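Local coordinates for protein acyl-coenzyme A oxidase 3 (Yarrowia lipolytica, PDB 5YS9) that oxidises acyl-CoA substrates of different chain lengths with oxygen, using FAD, to give 2-trans-enoyl-CoA and hydrogen peroxide in peroxisomal beta-oxidation, at residues Ile38-Met41 with Thr42-Leu45; Ala490-Gly493 with Leu494-Ala497; Leu504-Pro507 with Lys508-Ile511; Gly632-Asp635 with Ala636-Leu639. All blocks are in the same frame, centred on the assembly; numbering follows the deposited sequence.

Interaction 1 (Ile38-Met41 with Thr42-Leu45); sequences IKDM and TEFL
Regular alpha-helical bonds join the two halves: T42 N, E43 N, F44 N and L45 N donate in turn to I38 O, K39 O, D40 O and M41 O, the tightest being E43 N to K39 O at 2.9 Å. On one flank K39 and E43 run alongside each other. K39 CG turns away from the backbone N (chi1 151°). Bends further along the chain then set NZ 3.2 Å from E43 OE1, a salt bridge whose hydrogen bond is weak. E43 OE2 lies 3.9 Å from D40 OD1, with the carboxylate planes 57° apart. K575 forms a salt bridge with E43 OE2 and a long, weak ion pair with D40 OD1, which probably eases the repulsion. A glutamine at E43 would probably leave K39 and K575 without the negative charge they share. T42 OG1 lies 4.1 Å from I38 CG2 and is hydrogen-bonded to A636 O. L45 CG rests 3.6 Å from M41 O. Around the helix, T42 and E43 meet V52 of helix 49-63. M41 and L45 pack on Y363 of helix 349-385, and F44 reaches I570 of helix 547-573.

Interaction 2 (Ala490-Gly493 with Leu494-Ala497); sequences ANKG and LEQA
The side-chain amide of N491 is the flat group next to L494, and it closes an Asx turn. Its OD1 accepts from G493 N at 3.3 Å, with the donor tilted 31° from the amide plane. A chi1 of -167° stretches CG out opposite the N491 backbone N and lets OD1 reach forward to G493 N. Behind the amide, N491 CB lies 4.1 Å from L494 CD1. The other flat group, the E495 carboxylate, is beside K492. Here OE2 is 3.8 Å from K492 CE, and the two side chains cross at a slant. The ammonium group stays beyond salt-bridge range, so any attraction is probably mild on this exposed surface. The backbone bonds that follow are all weak. L494 N donates to N491 O and E495 N to K492 O, three residues back in each case; A497 N reaches back four residues to G493 O. Residues 494-496 have helical backbone angles but lack the regular helical bonds. The segment belongs to the long loop between helices 458-477 and 507-534. L494 is the buried residue here, packing on E512, E515 and N519 of helix 507-534. K516 of that helix donates to L494 O and A497 O. L494 also leans on the turn itself, with CG 3.3 Å from N491 O.

Interaction 3 (Leu504-Pro507 with Lys508-Ile511); sequences LKDP and KVLI
D506 O is gripped by two backbone donors of the first helical turn. V509 N reaches it at 3.0 Å, from 49° above the carbonyl plane, and L510 N makes a weaker but straighter bond (170° at the hydrogen). The side chain of the same residue adds a third bond, from K508 N to D506 OD1 at 2.8 Å. This donor also comes from above, here over the carboxylate plane. Because chi1 of D506 is -177°, which sets CG beside the carbonyl carbon, the carboxylate reaches forward to the first turn of the helix. D506 is thus the N-cap of helix 507-534, and P507, which has no N-H to offer, is its first residue. A negative carboxylate at this end would probably interact favourably with the helix dipole. V509 CG2 lies across the capping side chain, 3.7 Å from D506 CB. Helical bonding then continues from I511 N to P507 O at 2.9 Å. L504 and L510 meet through their CD2 methyls, 3.8 Å apart, the two side chains set nearly perpendicular, and L510 CD2 also touches L504 O at 3.3 Å. L510 packs further on L591 and I594 of helix 579-596, while P507 and I511 meet Y567 of helix 547-573.

Interaction 4 (Gly632-Asp635 with Ala636-Leu639); sequences GYTD and AFGL
A type I beta turn from D635 to G638 ends the short helix 630-635. A636 N still makes a helical bond to G632 O, four residues back, at 3.0 Å. After that the step shortens to three residues: F637 N donates to T634 O at 3.3 Å and G638 N to D635 O at 3.1 Å. G638 has positive phi, which favours glycine, and leads the chain out of the turn. A636 CB sits against the helix, 3.4 Å from Y633 O. The F637 ring folds back against the last turn of the helix, its CG placed beside the backbone N by a chi1 of -57°. Y633 O lies over one ring face, 3.9 Å above the plane and nearer the ring's margin than its centre, and is hydrogen-bonded to Y363 OH. T634 O approaches CD2 of F637 obliquely at 3.1 Å. With an alanine here in place of F637, Y633 O would probably lose the ring packed against it, and Y363 its aromatic neighbour. The D635 carboxylate forms salt bridges with R326 and R31. The donors at T634 O and D635 O stand 62° and 52° out of the carbonyl planes, so these bonds do not use the lone pairs, consistent with a tightened helix end.

Along the chain the four contacts come in numerical order without overlap. Interactions 1 and 4 are far apart in sequence but adjacent in space, with centres 8 Å apart. M41 CG packs on A636 CB at 3.4 Å, so the N-terminal helix 38-46 rests on the turn after helix 630-635. Both contacts are buried and share Y363 of helix 349-385. Interactions 2 and 3 lie further out, with centres 16 Å apart and nearest atoms about 7 Å apart. They belong to one connection, a surface loop and then the capped start of helix 507-534. Interactions 3 and 4 both belong to the C-terminal acyl-CoA oxidase region, their centres 27 Å apart. None of the four segments contributes to the FAD pockets.

Interaction 1 (Ile38-Met41 with Thr42-Leu45)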
ATOM      1  N   ILE A  38     -25.422 -19.473   9.731  1.00 48.66           N
ATOM      2  CA  ILE A  38     -24.709 -18.263   9.321  1.00 48.49           C
ATOM      3  C   ILE A  38     -25.477 -17.027   9.797  1.00 46.44           C
ATOM      4  O   ILE A  38     -24.874 -16.097  10.321  1.00 44.15           O
ATOM      5  CB  ILE A  38     -24.424 -18.263   7.792  1.00 52.03           C
ATOM      6  CG1 ILE A  38     -23.432 -19.396   7.438  1.00 57.14           C
ATOM      7  CG2 ILE A  38     -23.865 -16.928   7.315  1.00 51.15           C
ATOM      8  CD1 ILE A  38     -24.070 -20.642   6.876  1.00 64.02           C
ATOM      9  N   LYS A  39     -26.795 -17.056   9.660  1.00 48.45           N
ATOM     10  CA  LYS A  39     -27.687 -15.991  10.144  1.00 53.70           C
ATOM     11  C   LYS A  39     -27.304 -15.496  11.553  1.00 51.00           C
ATOM     12  O   LYS A  39     -27.280 -14.280  11.809  1.00 53.33           O
ATOM     13  CB  LYS A  39     -29.158 -16.462  10.038  1.00 62.06           C
ATOM     14  CG  LYS A  39     -30.174 -15.898  11.031  1.00 72.83           C
ATOM     15  CD  LYS A  39     -31.039 -16.996  11.663  1.00 79.72           C
ATOM     16  CE  LYS A  39     -31.794 -16.517  12.910  1.00 87.73           C
ATOM     17  NZ  LYS A  39     -32.933 -15.591  12.620  1.00 88.37           N
ATOM     18  N   ASP A  40     -26.966 -16.402  12.458  1.00 48.09           N
ATOM     19  CA  ASP A  40     -26.613 -15.958  13.818  1.00 48.17           C
ATOM     20  C   ASP A  40     -25.258 -15.253  13.903  1.00 44.73           C
ATOM     21  O   ASP A  40     -25.047 -14.414  14.784  1.00 42.50           O
ATOM     22  CB  ASP A  40     -26.659 -17.112  14.807  1.00 48.56           C
ATOM     23  CG  ASP A  40     -28.056 -17.668  15.005  1.00 50.34           C
ATOM     24  OD1 ASP A  40     -29.067 -16.962  14.765  1.00 49.54           O
ATOM     25  OD2 ASP A  40     -28.128 -18.840  15.434  1.00 58.35           O
ATOM     26  N   MET A  41     -24.333 -15.594  13.007  1.00 40.33           N
ATOM     27  CA  MET A  41     -23.071 -14.878  12.929  1.00 39.61           C
ATOM     28  C   MET A  41     -23.279 -13.456  12.346  1.00 37.57           C
ATOM     29  O   MET A  41     -22.688 -12.497  12.819  1.00 40.51           O
ATOM     30  CB  MET A  41     -22.074 -15.700  12.101  1.00 45.44           C
ATOM     31  CG  MET A  41     -20.631 -15.258  12.217  1.00 45.10           C
ATOM     32  SD  MET A  41     -20.098 -15.338  13.921  1.00 49.31           S
ATOM     33  CE  MET A  41     -19.199 -16.885  13.938  1.00 43.93           C
ATOM     34  N   THR A  42     -24.168 -13.329  11.368  1.00 34.40           N
ATOM     35  CA  THR A  42     -24.544 -12.056  10.810  1.00 36.91           C
ATOM     36  C   THR A  42     -25.234 -11.171  11.849  1.00 41.13           C
ATOM     37  O   THR A  42     -24.969  -9.953  11.886  1.00 43.90           O
ATOM     38  CB  THR A  42     -25.448 -12.226   9.576  1.00 34.18           C
ATOM     39  OG1 THR A  42     -24.882 -13.220   8.715  1.00 35.98           O
ATOM     40  CG2 THR A  42     -25.555 -10.956   8.834  1.00 32.29           C
ATOM     41  N   GLU A  43     -26.089 -11.765  12.693  1.00 44.87           N
ATOM     42  CA  GLU A  43     -26.698 -11.027  13.858  1.00 46.33           C
ATOM     43  C   GLU A  43     -25.676 -10.513  14.884  1.00 42.04           C
ATOM     44  O   GLU A  43     -25.783  -9.374  15.368  1.00 38.86           O
ATOM     45  CB  GLU A  43     -27.774 -11.862  14.574  1.00 48.98           C
ATOM     46  CG  GLU A  43     -29.158 -11.744  13.936  1.00 51.58           C
ATOM     47  CD  GLU A  43     -30.119 -12.814  14.400  1.00 54.63           C
ATOM     48  OE1 GLU A  43     -30.984 -13.212  13.576  1.00 54.83           O
ATOM     49  OE2 GLU A  43     -29.981 -13.256  15.570  1.00 53.88           O
ATOM     50  N   PHE A  44     -24.674 -11.323  15.199  1.00 38.48           N
ATOM     51  CA  PHE A  44     -23.607 -10.822  16.038  1.00 40.14           C
ATOM     52  C   PHE A  44     -22.856  -9.620  15.412  1.00 38.35           C
ATOM     53  O   PHE A  44     -22.587  -8.660  16.093  1.00 37.15           O
ATOM     54  CB  PHE A  44     -22.627 -11.935  16.397  1.00 45.35           C
ATOM     55  CG  PHE A  44     -21.458 -11.454  17.212  1.00 44.83           C
ATOM     56  CD1 PHE A  44     -21.641 -11.056  18.518  1.00 44.02           C
ATOM     57  CD2 PHE A  44     -20.195 -11.319  16.642  1.00 43.77           C
ATOM     58  CE1 PHE A  44     -20.575 -10.588  19.259  1.00 42.94           C
ATOM     59  CE2 PHE A  44     -19.129 -10.859  17.382  1.00 42.63           C
ATOM     60  CZ  PHE A  44     -19.321 -10.491  18.697  1.00 40.95           C
ATOM     61  N   LEU A  45     -22.504  -9.687  14.128  1.00 42.88           N
ATOM     62  CA  LEU A  45     -21.759  -8.588  13.487  1.00 41.04           C
ATOM     63  C   LEU A  45     -22.521  -7.292  13.467  1.00 39.04           C
ATOM     64  O   LEU A  45     -21.933  -6.232  13.653  1.00 43.78           O
ATOM     65  CB  LEU A  45     -21.336  -8.954  12.071  1.00 42.53           C
ATOM     66  CG  LEU A  45     -20.216  -9.972  12.018  1.00 42.99           C
ATOM     67  CD1 LEU A  45     -20.111 -10.608  10.644  1.00 45.81           C
ATOM     68  CD2 LEU A  45     -18.906  -9.323  12.413  1.00 45.71           C
TER

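Interaction 2 (Ala490-Gly493 with Leu494-Ala497)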
ATOM      1  N   ALA A 490      -4.991   2.344  36.812  1.00 49.56           N
ATOM      2  CA  ALA A 490      -5.188   2.288  38.264  1.00 45.00           C
ATOM      3  C   ALA A 490      -4.959   0.900  38.834  1.00 44.77           C
ATOM      4  O   ALA A 490      -4.855   0.741  40.038  1.00 46.66           O
ATOM      5  CB  ALA A 490      -6.605   2.734  38.601  1.00 42.83           C
ATOM      6  N   ASN A 491      -4.882  -0.104  37.975  1.00 45.95           N
ATOM      7  CA  ASN A 491      -4.730  -1.468  38.416  1.00 48.77           C
ATOM      8  C   ASN A 491      -3.268  -1.853  38.721  1.00 48.75           C
ATOM      9  O   ASN A 491      -2.470  -2.167  37.819  1.00 49.60           O
ATOM     10  CB  ASN A 491      -5.325  -2.389  37.356  1.00 55.55           C
ATOM     11  CG  ASN A 491      -5.513  -3.800  37.849  1.00 53.15           C
ATOM     12  OD1 ASN A 491      -5.008  -4.182  38.916  1.00 60.48           O
ATOM     13  ND2 ASN A 491      -6.239  -4.583  37.074  1.00 47.76           N
ATOM     14  N   LYS A 492      -2.961  -1.903  40.013  1.00 49.45           N
ATOM     15  CA  LYS A 492      -1.587  -2.066  40.503  1.00 47.24           C
ATOM     16  C   LYS A 492      -1.198  -3.545  40.687  1.00 46.46           C
ATOM     17  O   LYS A 492      -0.043  -3.855  40.987  1.00 46.57           O
ATOM     18  CB  LYS A 492      -1.388  -1.315  41.818  1.00 47.69           C
ATOM     19  CG  LYS A 492      -2.100   0.031  41.976  1.00 46.98           C
ATOM     20  CD  LYS A 492      -1.926   0.997  40.820  1.00 46.72           C
ATOM     21  CE  LYS A 492      -0.486   1.337  40.512  1.00 49.02           C
ATOM     22  NZ  LYS A 492      -0.512   2.428  39.493  1.00 52.23           N
ATOM     23  N   GLY A 493      -2.153  -4.452  40.485  1.00 46.64           N
ATOM     24  CA  GLY A 493      -1.848  -5.875  40.327  1.00 47.83           C
ATOM     25  C   GLY A 493      -0.967  -6.155  39.128  1.00 47.45           C
ATOM     26  O   GLY A 493      -0.312  -7.183  39.090  1.00 55.34           O
ATOM     27  N   LEU A 494      -0.967  -5.236  38.157  1.00 49.97           N
ATOM     28  CA  LEU A 494      -0.198  -5.344  36.899  1.00 50.89           C
ATOM     29  C   LEU A 494       1.293  -5.149  37.066  1.00 53.95           C
ATOM     30  O   LEU A 494       2.049  -5.598  36.215  1.00 54.44           O
ATOM     31  CB  LEU A 494      -0.693  -4.314  35.855  1.00 49.94           C
ATOM     32  CG  LEU A 494      -2.156  -4.393  35.364  1.00 52.16           C
ATOM     33  CD1 LEU A 494      -2.544  -3.253  34.415  1.00 48.87           C
ATOM     34  CD2 LEU A 494      -2.421  -5.748  34.729  1.00 49.37           C
ATOM     35  N   GLU A 495       1.717  -4.451  38.123  1.00 58.26           N
ATOM     36  CA  GLU A 495       3.147  -4.261  38.394  1.00 62.87           C
ATOM     37  C   GLU A 495       3.850  -5.623  38.489  1.00 58.79           C
ATOM     38  O   GLU A 495       4.855  -5.840  37.844  1.00 58.13           O
ATOM     39  CB  GLU A 495       3.390  -3.430  39.674  1.00 62.81           C
ATOM     40  CG  GLU A 495       2.840  -2.005  39.602  1.00 68.09           C
ATOM     41  CD  GLU A 495       2.945  -1.180  40.898  1.00 63.03           C
ATOM     42  OE1 GLU A 495       2.878  -1.705  42.030  1.00 63.46           O
ATOM     43  OE2 GLU A 495       3.063   0.039  40.774  1.00 65.23           O
ATOM     44  N   GLN A 496       3.275  -6.533  39.264  1.00 61.36           N
ATOM     45  CA  GLN A 496       3.865  -7.843  39.560  1.00 62.75           C
ATOM     46  C   GLN A 496       3.409  -8.915  38.551  1.00 58.41           C
ATOM     47  O   GLN A 496       4.091  -9.917  38.390  1.00 55.97           O
ATOM     48  CB  GLN A 496       3.464  -8.337  40.979  1.00 69.59           C
ATOM     49  CG  GLN A 496       3.477  -7.314  42.128  1.00 80.23           C
ATOM     50  CD  GLN A 496       4.867  -7.015  42.668  1.00 81.92           C
ATOM     51  OE1 GLN A 496       5.425  -5.934  42.447  1.00 83.45           O
ATOM     52  NE2 GLN A 496       5.426  -7.971  43.391  1.00 78.51           N
ATOM     53  N   ALA A 497       2.249  -8.723  37.913  1.00 53.04           N
ATOM     54  CA  ALA A 497       1.618  -9.756  37.056  1.00 51.06           C
ATOM     55  C   ALA A 497       2.554 -10.431  36.030  1.00 49.50           C
ATOM     56  O   ALA A 497       3.380  -9.766  35.368  1.00 50.54           O
ATOM     57  CB  ALA A 497       0.389  -9.184  36.352  1.00 45.54           C
TER

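Interaction 3 (Leu504-Pro507 with Lys508-Ile511)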
ATOM      1  N   LEU A 504      -2.919 -19.794  28.289  1.00 48.43           N
ATOM      2  CA  LEU A 504      -2.891 -18.860  27.189  1.00 46.70           C
ATOM      3  C   LEU A 504      -4.110 -18.981  26.279  1.00 47.84           C
ATOM      4  O   LEU A 504      -4.246 -18.192  25.346  1.00 51.06           O
ATOM      5  CB  LEU A 504      -1.590 -19.015  26.394  1.00 44.20           C
ATOM      6  CG  LEU A 504      -0.405 -18.400  27.132  1.00 44.95           C
ATOM      7  CD1 LEU A 504       0.926 -18.855  26.566  1.00 45.70           C
ATOM      8  CD2 LEU A 504      -0.496 -16.866  27.125  1.00 46.56           C
ATOM      9  N   LYS A 505      -4.998 -19.934  26.547  1.00 47.24           N
ATOM     10  CA  LYS A 505      -6.265 -20.033  25.844  1.00 48.93           C
ATOM     11  C   LYS A 505      -7.374 -19.285  26.574  1.00 48.49           C
ATOM     12  O   LYS A 505      -8.485 -19.142  26.051  1.00 50.80           O
ATOM     13  CB  LYS A 505      -6.646 -21.498  25.632  1.00 55.98           C
ATOM     14  CG  LYS A 505      -5.678 -22.288  24.748  1.00 61.43           C
ATOM     15  CD  LYS A 505      -5.892 -23.810  24.829  1.00 67.03           C
ATOM     16  CE  LYS A 505      -5.030 -24.503  25.897  1.00 72.14           C
ATOM     17  NZ  LYS A 505      -4.313 -25.693  25.340  1.00 78.89           N
ATOM     18  N   ASP A 506      -7.078 -18.772  27.757  1.00 44.41           N
ATOM     19  CA  ASP A 506      -8.083 -18.104  28.572  1.00 43.91           C
ATOM     20  C   ASP A 506      -8.128 -16.620  28.180  1.00 41.92           C
ATOM     21  O   ASP A 506      -7.177 -15.882  28.423  1.00 41.15           O
ATOM     22  CB  ASP A 506      -7.688 -18.259  30.049  1.00 46.72           C
ATOM     23  CG  ASP A 506      -8.698 -17.665  31.041  1.00 46.21           C
ATOM     24  OD1 ASP A 506      -9.600 -16.850  30.694  1.00 42.52           O
ATOM     25  OD2 ASP A 506      -8.554 -18.035  32.230  1.00 55.28           O
ATOM     26  N   PRO A 507      -9.253 -16.153  27.642  1.00 43.00           N
ATOM     27  CA  PRO A 507      -9.387 -14.715  27.397  1.00 43.99           C
ATOM     28  C   PRO A 507      -9.028 -13.778  28.574  1.00 47.03           C
ATOM     29  O   PRO A 507      -8.437 -12.717  28.338  1.00 49.67           O
ATOM     30  CB  PRO A 507     -10.867 -14.564  27.007  1.00 41.49           C
ATOM     31  CG  PRO A 507     -11.252 -15.896  26.483  1.00 41.08           C
ATOM     32  CD  PRO A 507     -10.506 -16.867  27.339  1.00 43.22           C
ATOM     33  N   LYS A 508      -9.333 -14.156  29.816  1.00 48.02           N
ATOM     34  CA  LYS A 508      -9.022 -13.274  30.952  1.00 50.39           C
ATOM     35  C   LYS A 508      -7.536 -13.034  31.131  1.00 46.63           C
ATOM     36  O   LYS A 508      -7.118 -11.985  31.649  1.00 46.65           O
ATOM     37  CB  LYS A 508      -9.686 -13.740  32.249  1.00 53.68           C
ATOM     38  CG  LYS A 508     -11.208 -13.614  32.175  1.00 59.11           C
ATOM     39  CD  LYS A 508     -11.837 -13.525  33.558  1.00 68.16           C
ATOM     40  CE  LYS A 508     -13.252 -14.096  33.573  1.00 71.64           C
ATOM     41  NZ  LYS A 508     -13.193 -15.579  33.759  1.00 75.99           N
ATOM     42  N   VAL A 509      -6.742 -13.982  30.670  1.00 46.63           N
ATOM     43  CA  VAL A 509      -5.298 -13.931  30.851  1.00 47.89           C
ATOM     44  C   VAL A 509      -4.688 -13.026  29.778  1.00 49.43           C
ATOM     45  O   VAL A 509      -3.934 -12.076  30.071  1.00 48.97           O
ATOM     46  CB  VAL A 509      -4.723 -15.358  30.795  1.00 47.15           C
ATOM     47  CG1 VAL A 509      -3.205 -15.345  30.825  1.00 46.68           C
ATOM     48  CG2 VAL A 509      -5.308 -16.191  31.951  1.00 49.40           C
ATOM     49  N   LEU A 510      -5.056 -13.329  28.537  1.00 47.24           N
ATOM     50  CA  LEU A 510      -4.661 -12.551  27.373  1.00 43.79           C
ATOM     51  C   LEU A 510      -5.123 -11.077  27.512  1.00 41.25           C
ATOM     52  O   LEU A 510      -4.384 -10.154  27.139  1.00 34.79           O
ATOM     53  CB  LEU A 510      -5.216 -13.188  26.094  1.00 44.23           C
ATOM     54  CG  LEU A 510      -4.946 -14.674  25.780  1.00 45.57           C
ATOM     55  CD1 LEU A 510      -5.685 -15.060  24.506  1.00 47.10           C
ATOM     56  CD2 LEU A 510      -3.464 -14.994  25.662  1.00 45.33           C
ATOM     57  N   ILE A 511      -6.305 -10.839  28.092  1.00 38.25           N
ATOM     58  CA  ILE A 511      -6.686  -9.445  28.396  1.00 40.23           C
ATOM     59  C   ILE A 511      -5.691  -8.779  29.375  1.00 41.08           C
ATOM     60  O   ILE A 511      -5.188  -7.659  29.137  1.00 34.47           O
ATOM     61  CB  ILE A 511      -8.124  -9.350  28.898  1.00 39.26           C
ATOM     62  CG1 ILE A 511      -9.086  -9.567  27.710  1.00 38.97           C
ATOM     63  CG2 ILE A 511      -8.389  -7.984  29.542  1.00 39.40           C
ATOM     64  CD1 ILE A 511     -10.530  -9.833  28.094  1.00 37.44           C
TER

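Interaction 4 (Gly632-Asp635 with Ala636-Leu639)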
ATOM      1  N   GLY A 632     -18.125 -20.180   6.641  1.00 36.13           N
ATOM      2  CA  GLY A 632     -19.103 -19.581   7.524  1.00 32.97           C
ATOM      3  C   GLY A 632     -18.797 -18.174   7.993  1.00 34.44           C
ATOM      4  O   GLY A 632     -19.641 -17.306   7.942  1.00 34.48           O
ATOM      5  N   TYR A 633     -17.566 -17.932   8.409  1.00 38.14           N
ATOM      6  CA  TYR A 633     -17.181 -16.601   8.836  1.00 40.71           C
ATOM      7  C   TYR A 633     -17.355 -15.549   7.709  1.00 40.16           C
ATOM      8  O   TYR A 633     -17.785 -14.424   7.975  1.00 39.22           O
ATOM      9  CB  TYR A 633     -15.732 -16.603   9.275  1.00 40.07           C
ATOM     10  CG  TYR A 633     -15.400 -17.363  10.544  1.00 40.58           C
ATOM     11  CD1 TYR A 633     -15.962 -16.999  11.758  1.00 43.99           C
ATOM     12  CD2 TYR A 633     -14.448 -18.380  10.542  1.00 39.98           C
ATOM     13  CE1 TYR A 633     -15.621 -17.647  12.943  1.00 40.55           C
ATOM     14  CE2 TYR A 633     -14.097 -19.019  11.708  1.00 42.92           C
ATOM     15  CZ  TYR A 633     -14.705 -18.647  12.906  1.00 40.32           C
ATOM     16  OH  TYR A 633     -14.369 -19.265  14.063  1.00 34.87           O
ATOM     17  N   THR A 634     -17.011 -15.925   6.470  1.00 39.48           N
ATOM     18  CA  THR A 634     -17.026 -14.996   5.315  1.00 38.72           C
ATOM     19  C   THR A 634     -18.419 -14.838   4.727  1.00 37.21           C
ATOM     20  O   THR A 634     -18.813 -13.720   4.369  1.00 37.38           O
ATOM     21  CB  THR A 634     -16.060 -15.432   4.226  1.00 35.71           C
ATOM     22  OG1 THR A 634     -16.253 -16.820   3.978  1.00 36.81           O
ATOM     23  CG2 THR A 634     -14.673 -15.247   4.682  1.00 37.42           C
ATOM     24  N   ASP A 635     -19.169 -15.938   4.656  1.00 35.19           N
ATOM     25  CA  ASP A 635     -20.578 -15.866   4.227  1.00 35.48           C
ATOM     26  C   ASP A 635     -21.407 -15.100   5.209  1.00 35.21           C
ATOM     27  O   ASP A 635     -22.417 -14.539   4.779  1.00 30.58           O
ATOM     28  CB  ASP A 635     -21.230 -17.239   4.040  1.00 36.58           C
ATOM     29  CG  ASP A 635     -20.780 -17.947   2.766  1.00 37.51           C
ATOM     30  OD1 ASP A 635     -20.190 -17.323   1.833  1.00 34.95           O
ATOM     31  OD2 ASP A 635     -21.032 -19.156   2.702  1.00 38.87           O
ATOM     32  N   ALA A 636     -20.990 -15.069   6.496  1.00 33.29           N
ATOM     33  CA  ALA A 636     -21.683 -14.259   7.521  1.00 35.09           C
ATOM     34  C   ALA A 636     -21.807 -12.748   7.233  1.00 38.95           C
ATOM     35  O   ALA A 636     -22.778 -12.096   7.728  1.00 38.22           O
ATOM     36  CB  ALA A 636     -21.076 -14.468   8.891  1.00 33.39           C
ATOM     37  N   PHE A 637     -20.877 -12.198   6.429  1.00 37.01           N
ATOM     38  CA  PHE A 637     -20.965 -10.779   6.020  1.00 33.98           C
ATOM     39  C   PHE A 637     -22.172 -10.490   5.119  1.00 35.98           C
ATOM     40  O   PHE A 637     -22.605  -9.362   5.036  1.00 43.83           O
ATOM     41  CB  PHE A 637     -19.734 -10.338   5.286  1.00 32.82           C
ATOM     42  CG  PHE A 637     -18.449 -10.510   6.045  1.00 33.87           C
ATOM     43  CD1 PHE A 637     -18.252  -9.901   7.286  1.00 36.20           C
ATOM     44  CD2 PHE A 637     -17.381 -11.198   5.467  1.00 33.33           C
ATOM     45  CE1 PHE A 637     -17.017 -10.038   7.951  1.00 39.43           C
ATOM     46  CE2 PHE A 637     -16.145 -11.321   6.115  1.00 34.77           C
ATOM     47  CZ  PHE A 637     -15.966 -10.756   7.365  1.00 34.98           C
ATOM     48  N   GLY A 638     -22.697 -11.499   4.426  1.00 35.77           N
ATOM     49  CA  GLY A 638     -23.897 -11.347   3.597  1.00 34.79           C
ATOM     50  C   GLY A 638     -23.746 -10.446   2.381  1.00 34.05           C
ATOM     51  O   GLY A 638     -24.655  -9.715   2.026  1.00 35.50           O
ATOM     52  N   LEU A 639     -22.596 -10.501   1.745  1.00 32.75           N
ATOM     53  CA  LEU A 639     -22.317  -9.675   0.586  1.00 34.15           C
ATOM     54  C   LEU A 639     -22.763 -10.414  -0.661  1.00 32.30           C
ATOM     55  O   LEU A 639     -22.349 -11.525  -0.875  1.00 32.94           O
ATOM     56  CB  LEU A 639     -20.816  -9.385   0.500  1.00 37.84           C
ATOM     57  CG  LEU A 639     -20.204  -8.576   1.669  1.00 39.10           C
ATOM     58  CD1 LEU A 639     -18.705  -8.509   1.557  1.00 36.47           C
ATOM     59  CD2 LEU A 639     -20.818  -7.174   1.748  1.00 37.65           C
TER